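Hyaluronidase (Thermobaculum terrenum, PDB 5DIY) probably acts as a family 84 glycoside hydrolase, a hexosaminidase that releases O-linked N-acetylglucosamine from modified proteins. Local coordinates at residues P262-L267 with W370-W375; E50-P55 with L86-S91; L184-D189 with S213-A218. All blocks are in the same frame, centred on the assembly; numbering follows the deposited sequence.

Interaction 1 (P262-L267 with W370-W375)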
loop_
_atom_site.group_PDB
_atom_site.type_symbol
_atom_site.label_atom_id
_atom_site.label_comp_id
_atom_site.label_asym_id
_atom_site.label_seq_id
_atom_site.Cartn_x
_atom_site.Cartn_y
_atom_site.Cartn_z
ATOM N N PRO C 262 -1.876 10.932 2.964
ATOM C CA PRO C 262 -3.281 10.780 3.368
ATOM C C PRO C 262 -4.312 11.185 2.324
ATOM O O PRO C 262 -5.335 10.521 2.189
ATOM C CB PRO C 262 -3.406 11.709 4.589
ATOM C CG PRO C 262 -2.284 12.675 4.466
ATOM C CD PRO C 262 -1.171 11.915 3.811
ATOM N N GLU C 263 -4.063 12.286 1.625
ATOM C CA GLU C 263 -5.007 12.778 0.628
ATOM C C GLU C 263 -5.093 11.803 -0.553
ATOM O O GLU C 263 -6.187 11.484 -1.021
ATOM C CB GLU C 263 -4.623 14.194 0.168
ATOM C CG GLU C 263 -5.742 14.951 -0.525
ATOM C CD GLU C 263 -6.906 15.298 0.383
ATOM O OE1 GLU C 263 -6.720 15.405 1.611
ATOM O OE2 GLU C 263 -8.019 15.482 -0.145
ATOM N N ALA C 264 -3.943 11.306 -1.003
ATOM C CA ALA C 264 -3.897 10.274 -2.050
ATOM C C ALA C 264 -4.586 8.975 -1.622
ATOM O O ALA C 264 -5.193 8.305 -2.456
ATOM C CB ALA C 264 -2.461 9.999 -2.474
ATOM N N SER C 265 -4.498 8.630 -0.333
ATOM C CA SER C 265 -5.169 7.431 0.203
ATOM C C SER C 265 -6.689 7.490 0.106
ATOM O O SER C 265 -7.340 6.454 0.060
ATOM C CB SER C 265 -4.784 7.174 1.669
ATOM O OG SER C 265 -3.419 6.852 1.803
ATOM N N LYS C 266 -7.256 8.691 0.068
ATOM C CA LYS C 266 -8.709 8.848 0.023
ATOM C C LYS C 266 -9.365 8.201 -1.190
ATOM O O LYS C 266 -10.525 7.798 -1.107
ATOM C CB LYS C 266 -9.109 10.320 0.112
ATOM C CG LYS C 266 -8.794 10.956 1.456
ATOM C CD LYS C 266 -9.178 12.423 1.452
ATOM C CE LYS C 266 -8.821 13.111 2.759
ATOM N NZ LYS C 266 -9.346 14.509 2.749
ATOM N N LEU C 267 -8.626 8.102 -2.299
ATOM C CA LEU C 267 -9.136 7.478 -3.518
ATOM C C LEU C 267 -9.420 5.971 -3.300
ATOM O O LEU C 267 -10.564 5.546 -3.454
ATOM C CB LEU C 267 -8.203 7.756 -4.719
ATOM C CG LEU C 267 -8.834 7.990 -6.088
ATOM C CD1 LEU C 267 -7.726 8.132 -7.127
ATOM C CD2 LEU C 267 -9.786 6.867 -6.463
ATOM N N TRP C 370 -0.640 17.663 -5.296
ATOM C CA TRP C 370 0.643 17.910 -4.617
ATOM C C TRP C 370 1.291 16.601 -4.135
ATOM O O TRP C 370 2.491 16.416 -4.292
ATOM C CB TRP C 370 0.474 18.873 -3.431
ATOM C CG TRP C 370 1.764 19.176 -2.728
ATOM C CD1 TRP C 370 2.655 20.161 -3.042
ATOM C CD2 TRP C 370 2.315 18.480 -1.604
ATOM N NE1 TRP C 370 3.731 20.124 -2.183
ATOM C CE2 TRP C 370 3.549 19.103 -1.289
ATOM C CE3 TRP C 370 1.889 17.389 -0.831
ATOM C CZ2 TRP C 370 4.363 18.674 -0.227
ATOM C CZ3 TRP C 370 2.702 16.958 0.229
ATOM C CH2 TRP C 370 3.926 17.603 0.517
ATOM N N GLU C 371 0.501 15.704 -3.547
ATOM C CA GLU C 371 1.044 14.428 -3.041
ATOM C C GLU C 371 1.557 13.505 -4.155
ATOM O O GLU C 371 2.620 12.904 -4.016
ATOM C CB GLU C 371 0.023 13.687 -2.169
ATOM C CG GLU C 371 -0.080 14.245 -0.759
ATOM C CD GLU C 371 -1.115 13.551 0.098
ATOM O OE1 GLU C 371 -1.695 12.531 -0.338
ATOM O OE2 GLU C 371 -1.374 14.047 1.217
ATOM N N ILE C 372 0.821 13.422 -5.259
ATOM C CA ILE C 372 1.188 12.532 -6.370
ATOM C C ILE C 372 2.110 13.165 -7.428
ATOM O O ILE C 372 2.334 12.558 -8.471
ATOM C CB ILE C 372 -0.063 11.907 -7.049
ATOM C CG1 ILE C 372 -0.845 12.922 -7.895
ATOM C CG2 ILE C 372 -0.974 11.277 -6.003
ATOM C CD1 ILE C 372 -1.512 12.284 -9.095
ATOM N N ARG C 373 2.653 14.356 -7.156
ATOM C CA ARG C 373 3.471 15.088 -8.131
ATOM C C ARG C 373 4.714 14.334 -8.619
ATOM O O ARG C 373 5.024 14.397 -9.811
ATOM C CB ARG C 373 3.877 16.468 -7.591
ATOM C CG ARG C 373 4.485 17.399 -8.632
ATOM C CD ARG C 373 5.224 18.562 -7.991
ATOM N NE ARG C 373 4.306 19.584 -7.493
ATOM C CZ ARG C 373 4.628 20.566 -6.647
ATOM N NH1 ARG C 373 5.862 20.685 -6.153
ATOM N NH2 ARG C 373 3.692 21.434 -6.278
ATOM N N PRO C 374 5.435 13.628 -7.717
ATOM C CA PRO C 374 6.599 12.862 -8.188
ATOM C C PRO C 374 6.271 11.812 -9.254
ATOM O O PRO C 374 7.095 11.559 -10.136
ATOM C CB PRO C 374 7.117 12.188 -6.914
ATOM C CG PRO C 374 6.664 13.082 -5.818
ATOM C CD PRO C 374 5.316 13.568 -6.249
ATOM N N TRP C 375 5.074 11.235 -9.174
ATOM C CA TRP C 375 4.616 10.260 -10.155
ATOM C C TRP C 375 4.236 10.958 -11.456
ATOM O O TRP C 375 4.544 10.448 -12.527
ATOM C CB TRP C 375 3.456 9.419 -9.601
ATOM C CG TRP C 375 3.907 8.429 -8.563
ATOM C CD1 TRP C 375 4.303 7.141 -8.782
ATOM C CD2 TRP C 375 4.030 8.648 -7.150
ATOM N NE1 TRP C 375 4.656 6.543 -7.600
ATOM C CE2 TRP C 375 4.503 7.446 -6.582
ATOM C CE3 TRP C 375 3.774 9.738 -6.308
ATOM C CZ2 TRP C 375 4.721 7.300 -5.205
ATOM C CZ3 TRP C 375 4.001 9.595 -4.937
ATOM C CH2 TRP C 375 4.471 8.384 -4.404
#
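Ala264 and Glu371 bring the two backbones closest, their CA atoms 6.5 Å apart. Residues 262-267 lie in the N-terminal part of helix 262-277, which follows the last strand of the (βα)8 barrel, and 370-375 span a break between two C-terminal helices. Helix 367-371 ends, Ile372 leaves helical geometry, and Ile372 then serves as the N-cap position for helix 373-398. The contact is a carboxylate binding the N-H groups at the start of a barrel helix. Glu371 points at that helix with CG anti to its own carbonyl carbon (chi1 -79°), and the chain runs extended beyond CG, which carries the carboxylate right up to the backbone. Glu371 OE1 takes the N-H of Ala264 in a short, fairly straight bond, N to OE1 2.6 Å and 163° at the hydrogen. That donor arrives on the syn side, moderately out of the carboxylate plane. Glu371 OE2 receives a weak bond from Glu263 N at 3.2 Å and also lies 3.4 Å from CD of Pro262, whose ring crosses the glutamate chain at about a right angle. The positive end of the helix dipole would be expected to stabilise the negative charge on Glu371, which also has a long, weak ion pair with Lys367. Glu263 starts out toward the other segment, but its chain bends at chi2 (67°) and swings the carboxylate back to its own helix. There Glu263 OE1 makes a 3.0 Å salt bridge with Lys266 NZ, which in turn pairs with Asp25 of helix 20-32. Beside the Glu371 carboxylate, the apolar part of the contact is CG2 of Ile372 against CB of Ala264 at 4.0 Å.

Interaction 2 (E50-P55 with L86-S91); sequences ELWREP and LSLVYS
Leu86 opens the second segment by lying alongside Glu50, both side chains pointing the same way, with its CD1 4.2 Å from Glu50 CG. Next comes Ser87, the hub. Its OG sits between the backbone N and the carbonyl carbon (chi1 60°), where two residues of the other loop, Trp52 and Arg53, converge on it. Trp52 NE1 donates to Ser87 OG at 3.2 Å, with the oxygen close to the indole plane. Arg53 NH1 reaches Ser87 OG at 2.9 Å, with the oxygen tilted from the guanidinium plane. A water hydrogen-bonds to the same oxygen and donates to Glu50 O. Arg53 NH2 adds a weak, bent bond to Ser87 O at 2.8 Å, although its stronger partner is the carboxylate of Glu95. Trp52 and Arg53 are themselves layered: Arg53 CG lies 3.6 Å above the centre of the indole, and farther along Trp52 CZ2 lies under one face of the Arg53 guanidinium, toward its rim. Leu88 then crosses Trp52 at about a right angle, Leu88 CD1 to Trp52 CZ2 4.0 Å, while its CG rests over one face of Tyr90. Val89 N bonds to Glu95 as well, so one carboxylate serves both loops. These loops follow strands 37-40 and 77-82, at the C-terminal, active-site end of the TIM barrel; the Leu86 side chain is about 6 Å from that of the engineered Asn120, at the position of the predicted proton donor. Helix 93-108 backs Trp52 through Glu95 and Leu99, and helix 137-153 packs on Leu88 and Tyr90 through Phe144.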
loop_
_atom_site.group_PDB
_atom_site.type_symbol
_atom_site.label_atom_id
_atom_site.label_comp_id
_atom_site.label_asym_id
_atom_site.label_seq_id
_atom_site.Cartn_x
_atom_site.Cartn_y
_atom_site.Cartn_z
ATOM N N GLU C 50 9.358 1.683 20.457
ATOM C CA GLU C 50 10.667 1.450 21.093
ATOM C C GLU C 50 10.687 1.982 22.514
ATOM O O GLU C 50 11.122 1.285 23.434
ATOM C CB GLU C 50 11.818 2.069 20.292
ATOM C CG GLU C 50 12.121 1.367 18.973
ATOM C CD GLU C 50 11.344 1.921 17.790
ATOM O OE1 GLU C 50 10.277 2.544 17.987
ATOM O OE2 GLU C 50 11.803 1.726 16.647
ATOM N N LEU C 51 10.193 3.207 22.680
ATOM C CA LEU C 51 10.048 3.839 23.993
ATOM C C LEU C 51 8.613 3.704 24.522
ATOM O O LEU C 51 8.038 4.662 25.034
ATOM C CB LEU C 51 10.464 5.319 23.905
ATOM C CG LEU C 51 11.873 5.618 23.364
ATOM C CD1 LEU C 51 12.216 7.092 23.561
ATOM C CD2 LEU C 51 12.934 4.740 24.017
ATOM N N TRP C 52 8.053 2.499 24.424
ATOM C CA TRP C 52 6.684 2.231 24.891
ATOM C C TRP C 52 6.467 2.446 26.394
ATOM O O TRP C 52 5.351 2.725 26.817
ATOM C CB TRP C 52 6.243 0.817 24.505
ATOM C CG TRP C 52 6.896 -0.309 25.259
ATOM C CD1 TRP C 52 8.010 -1.009 24.895
ATOM C CD2 TRP C 52 6.447 -0.882 26.488
ATOM N NE1 TRP C 52 8.281 -1.984 25.823
ATOM C CE2 TRP C 52 7.338 -1.924 26.816
ATOM C CE3 TRP C 52 5.377 -0.611 27.354
ATOM C CZ2 TRP C 52 7.190 -2.702 27.966
ATOM C CZ3 TRP C 52 5.231 -1.382 28.499
ATOM C CH2 TRP C 52 6.134 -2.414 28.795
ATOM N N ARG C 53 7.524 2.293 27.187
ATOM C CA ARG C 53 7.453 2.545 28.628
ATOM C C ARG C 53 7.323 4.029 28.980
ATOM O O ARG C 53 6.757 4.360 30.016
ATOM C CB ARG C 53 8.667 1.952 29.340
ATOM C CG ARG C 53 8.727 0.438 29.258
ATOM C CD ARG C 53 9.928 -0.099 30.012
ATOM N NE ARG C 53 10.122 -1.529 29.782
ATOM C CZ ARG C 53 10.717 -2.067 28.718
ATOM N NH1 ARG C 53 11.205 -1.311 27.731
ATOM N NH2 ARG C 53 10.829 -3.390 28.634
ATOM N N GLU C 54 7.829 4.915 28.121
ATOM C CA GLU C 54 7.857 6.354 28.418
ATOM C C GLU C 54 6.469 6.960 28.210
ATOM O O GLU C 54 5.885 6.788 27.137
ATOM C CB GLU C 54 8.860 7.087 27.520
ATOM C CG GLU C 54 10.282 6.533 27.507
ATOM C CD GLU C 54 10.924 6.488 28.876
ATOM O OE1 GLU C 54 10.789 7.469 29.636
ATOM O OE2 GLU C 54 11.570 5.467 29.184
ATOM N N PRO C 55 5.929 7.663 29.228
ATOM C CA PRO C 55 4.621 8.306 29.040
ATOM C C PRO C 55 4.705 9.545 28.151
ATOM O O PRO C 55 5.730 10.228 28.139
ATOM C CB PRO C 55 4.207 8.689 30.465
ATOM C CG PRO C 55 5.496 8.866 31.191
ATOM C CD PRO C 55 6.449 7.871 30.593
ATOM N N LEU C 86 9.251 -5.660 21.511
ATOM C CA LEU C 86 10.703 -5.655 21.280
ATOM C C LEU C 86 11.485 -5.836 22.575
ATOM O O LEU C 86 12.568 -6.411 22.552
ATOM C CB LEU C 86 11.165 -4.365 20.587
ATOM C CG LEU C 86 10.586 -4.053 19.210
ATOM C CD1 LEU C 86 10.981 -2.646 18.784
ATOM C CD2 LEU C 86 11.048 -5.079 18.188
ATOM N N SER C 87 10.946 -5.333 23.687
ATOM C CA SER C 87 11.630 -5.390 24.993
ATOM C C SER C 87 10.775 -5.837 26.195
ATOM O O SER C 87 11.281 -5.864 27.312
ATOM C CB SER C 87 12.249 -4.023 25.288
ATOM O OG SER C 87 11.252 -3.017 25.335
ATOM N N LEU C 88 9.512 -6.212 25.987
ATOM C CA LEU C 88 8.633 -6.586 27.105
ATOM C C LEU C 88 9.108 -7.861 27.793
ATOM O O LEU C 88 9.412 -8.848 27.131
ATOM C CB LEU C 88 7.186 -6.790 26.631
ATOM C CG LEU C 88 6.147 -7.364 27.606
ATOM C CD1 LEU C 88 5.996 -6.466 28.822
ATOM C CD2 LEU C 88 4.804 -7.543 26.915
ATOM N N VAL C 89 9.161 -7.817 29.121
ATOM C CA VAL C 89 9.283 -9.015 29.945
ATOM C C VAL C 89 7.850 -9.435 30.284
ATOM O O VAL C 89 7.211 -8.848 31.160
ATOM C CB VAL C 89 10.117 -8.767 31.226
ATOM C CG1 VAL C 89 10.444 -10.090 31.912
ATOM C CG2 VAL C 89 11.397 -8.009 30.895
ATOM N N TYR C 90 7.350 -10.441 29.566
ATOM C CA TYR C 90 5.953 -10.882 29.683
ATOM C C TYR C 90 5.543 -11.272 31.109
ATOM O O TYR C 90 4.453 -10.918 31.552
ATOM C CB TYR C 90 5.674 -12.048 28.726
ATOM C CG TYR C 90 5.681 -11.662 27.263
ATOM C CD1 TYR C 90 4.565 -11.071 26.675
ATOM C CD2 TYR C 90 6.805 -11.884 26.465
ATOM C CE1 TYR C 90 4.565 -10.713 25.339
ATOM C CE2 TYR C 90 6.814 -11.532 25.126
ATOM C CZ TYR C 90 5.693 -10.944 24.566
ATOM O OH TYR C 90 5.697 -10.592 23.237
ATOM N N SER C 91 6.426 -11.977 31.818
ATOM C CA SER C 91 6.145 -12.471 33.179
ATOM C C SER C 91 6.293 -11.423 34.287
ATOM O O SER C 91 5.883 -11.681 35.422
ATOM C CB SER C 91 7.040 -13.676 33.505
ATOM O OG SER C 91 8.412 -13.325 33.433
HETATM O O HOH W 1 10.860 -1.616 22.949
#

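Interaction 3 (L184-D189 with S213-A218); sequences LPKNID and SLQRPA
A single guanidinium, that of Arg216, collects four backbone carbonyls of the two segments, three from residues 184-189 and one from its own. Arg216 NH1 gives a fairly straight bond to Ile188 O, 3.0 Å, lying in the carbonyl plane on a lone pair, and a weak, bent one to Pro185 O. Arg216 NH2 donates to Leu184 O at 2.9 Å from above that carbonyl's plane, and weakly to Gly181 O. Arg216 NE turns back to Leu214 O, 2.8 Å away; together with the bonds of NH1 and NH2 this fixes the rotation of the group. Its CG lies between the backbone N and the carbonyl carbon (chi1 74°), and the chain bends at chi3. Lys186 CA lies 3.6 Å above one face of the guanidinium, near its rim, while Leu184 O, Ile188 O and Leu214 O meet its edge. Pro185 to Ile188 form a type I turn, in which Pro185 O also accepts Ile188 N. Across the contact, helix 204-214 ends in a Schellman motif with Gln215, at positive phi, as C-prime residue. Gln215 directs its extended side chain toward Lys186, whose NZ bonds Gln215 OE1 at 2.8 Å from well above the amide plane. Lys186 NZ lies 4.4 Å from Arg216 NH2, and Gln215 OE1 and Gly181 O, which bonds weakly to both groups, probably offset the repulsion. A water donates to both Asp189 OD1 and Pro217 O. Both segments lead from a helix into a barrel strand, 175-183 into 189-192 and 204-214 into 218-222, at the N-terminal end of the TIM barrel, away from the sugar site. Asp189 pairs with strand 160-164 and Ala218 with Val252, while helix 137-153 covers Leu184, Pro185 and Ile188 through Leu145, Thr146 and Leu149.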
loop_
_atom_site.group_PDB
_atom_site.type_symbol
_atom_site.label_atom_id
_atom_site.label_comp_id
_atom_site.label_asym_id
_atom_site.label_seq_id
_atom_site.Cartn_x
_atom_site.Cartn_y
_atom_site.Cartn_z
ATOM N N LEU C 184 -6.221 -17.150 24.652
ATOM C CA LEU C 184 -6.763 -15.785 24.713
ATOM C C LEU C 184 -8.249 -15.822 25.045
ATOM O O LEU C 184 -8.993 -16.512 24.365
ATOM C CB LEU C 184 -6.600 -15.029 23.382
ATOM C CG LEU C 184 -5.245 -14.423 23.029
ATOM C CD1 LEU C 184 -5.326 -13.808 21.642
ATOM C CD2 LEU C 184 -4.821 -13.373 24.045
ATOM N N PRO C 185 -8.694 -15.053 26.062
ATOM C CA PRO C 185 -10.138 -14.858 26.269
ATOM C C PRO C 185 -10.842 -14.461 24.968
ATOM O O PRO C 185 -10.304 -13.654 24.202
ATOM C CB PRO C 185 -10.199 -13.717 27.291
ATOM C CG PRO C 185 -8.919 -13.820 28.047
ATOM C CD PRO C 185 -7.893 -14.375 27.099
ATOM N N LYS C 186 -12.028 -15.025 24.732
ATOM C CA LYS C 186 -12.673 -14.995 23.405
ATOM C C LYS C 186 -12.995 -13.592 22.901
ATOM O O LYS C 186 -13.005 -13.361 21.693
ATOM C CB LYS C 186 -13.973 -15.820 23.384
ATOM C CG LYS C 186 -13.843 -17.294 23.736
ATOM C CD LYS C 186 -12.984 -18.083 22.759
ATOM C CE LYS C 186 -12.934 -19.555 23.151
ATOM N NZ LYS C 186 -11.581 -20.145 22.953
ATOM N N ASN C 187 -13.258 -12.671 23.821
ATOM C CA ASN C 187 -13.622 -11.304 23.469
ATOM C C ASN C 187 -12.432 -10.368 23.190
ATOM O O ASN C 187 -12.640 -9.200 22.861
ATOM C CB ASN C 187 -14.541 -10.727 24.550
ATOM C CG ASN C 187 -15.851 -11.508 24.678
ATOM O OD1 ASN C 187 -16.370 -12.065 23.703
ATOM N ND2 ASN C 187 -16.399 -11.540 25.886
ATOM N N ILE C 188 -11.200 -10.870 23.330
ATOM C CA ILE C 188 -10.019 -10.177 22.824
ATOM C C ILE C 188 -9.980 -10.402 21.311
ATOM O O ILE C 188 -9.989 -11.546 20.843
ATOM C CB ILE C 188 -8.714 -10.669 23.498
ATOM C CG1 ILE C 188 -8.757 -10.314 24.994
ATOM C CG2 ILE C 188 -7.488 -10.068 22.801
ATOM C CD1 ILE C 188 -7.503 -10.635 25.784
ATOM N N ASP C 189 -9.975 -9.308 20.556
ATOM C CA ASP C 189 -9.944 -9.374 19.091
ATOM C C ASP C 189 -8.526 -9.681 18.614
ATOM O O ASP C 189 -7.556 -9.325 19.280
ATOM C CB ASP C 189 -10.463 -8.068 18.483
ATOM C CG ASP C 189 -11.980 -7.961 18.537
ATOM O OD1 ASP C 189 -12.661 -8.864 18.022
ATOM O OD2 ASP C 189 -12.501 -6.969 19.079
ATOM N N SER C 213 -8.723 -21.787 13.956
ATOM C CA SER C 213 -7.531 -21.759 14.813
ATOM C C SER C 213 -7.655 -20.757 15.955
ATOM O O SER C 213 -7.280 -21.056 17.087
ATOM C CB SER C 213 -6.274 -21.459 13.998
ATOM O OG SER C 213 -6.080 -22.433 12.995
ATOM N N LEU C 214 -8.199 -19.577 15.664
ATOM C CA LEU C 214 -8.357 -18.538 16.691
ATOM C C LEU C 214 -9.556 -18.772 17.618
ATOM O O LEU C 214 -9.656 -18.127 18.662
ATOM C CB LEU C 214 -8.460 -17.152 16.040
ATOM C CG LEU C 214 -7.224 -16.659 15.281
ATOM C CD1 LEU C 214 -7.515 -15.318 14.635
ATOM C CD2 LEU C 214 -6.003 -16.564 16.188
ATOM N N GLN C 215 -10.457 -19.676 17.227
ATOM C CA GLN C 215 -11.725 -19.929 17.923
ATOM C C GLN C 215 -12.575 -18.661 18.046
ATOM O O GLN C 215 -13.321 -18.496 19.002
ATOM C CB GLN C 215 -11.494 -20.600 19.284
ATOM C CG GLN C 215 -10.755 -21.933 19.179
ATOM C CD GLN C 215 -10.527 -22.599 20.522
ATOM O OE1 GLN C 215 -11.329 -22.453 21.442
ATOM N NE2 GLN C 215 -9.430 -23.338 20.639
ATOM N N ARG C 216 -12.451 -17.778 17.054
ATOM C CA ARG C 216 -13.213 -16.531 16.981
ATOM C C ARG C 216 -13.067 -15.955 15.567
ATOM O O ARG C 216 -12.083 -16.261 14.885
ATOM C CB ARG C 216 -12.702 -15.510 18.005
ATOM C CG ARG C 216 -11.363 -14.865 17.642
ATOM C CD ARG C 216 -10.585 -14.429 18.863
ATOM N NE ARG C 216 -10.152 -15.585 19.641
ATOM C CZ ARG C 216 -9.684 -15.548 20.888
ATOM N NH1 ARG C 216 -9.562 -14.392 21.553
ATOM N NH2 ARG C 216 -9.344 -16.689 21.483
ATOM N N PRO C 217 -14.030 -15.121 15.127
ATOM C CA PRO C 217 -13.810 -14.371 13.888
ATOM C C PRO C 217 -12.624 -13.416 14.033
ATOM O O PRO C 217 -12.519 -12.726 15.044
ATOM C CB PRO C 217 -15.115 -13.585 13.711
ATOM C CG PRO C 217 -16.123 -14.326 14.509
ATOM C CD PRO C 217 -15.374 -14.880 15.681
ATOM N N ALA C 218 -11.728 -13.407 13.051
ATOM C CA ALA C 218 -10.574 -12.503 13.059
ATOM C C ALA C 218 -10.999 -11.102 12.642
ATOM O O ALA C 218 -12.059 -10.923 12.054
ATOM C CB ALA C 218 -9.498 -13.015 12.118
HETATM O O HOH W 2 -11.229 -10.560 16.172
#

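Along the chain the contacts follow one another without overlap: interaction 2 closes first, then interaction 3, then interaction 1. Interactions 2 and 3 both join loops of the eight-stranded barrel, with centres 24 Å apart but at different ends of it: 2 ties two strand-to-helix loops near the sugar site, 3 two helix-to-strand loops at the far end. Helix 137-153 packs against both. Interaction 1 is 35 Å from interaction 2 and 36 Å from interaction 3, centre to centre. It differs in kind, joining the barrel's helix 262-277 to the helices of the C-terminal part, and is one of the points where that part meets the barrel.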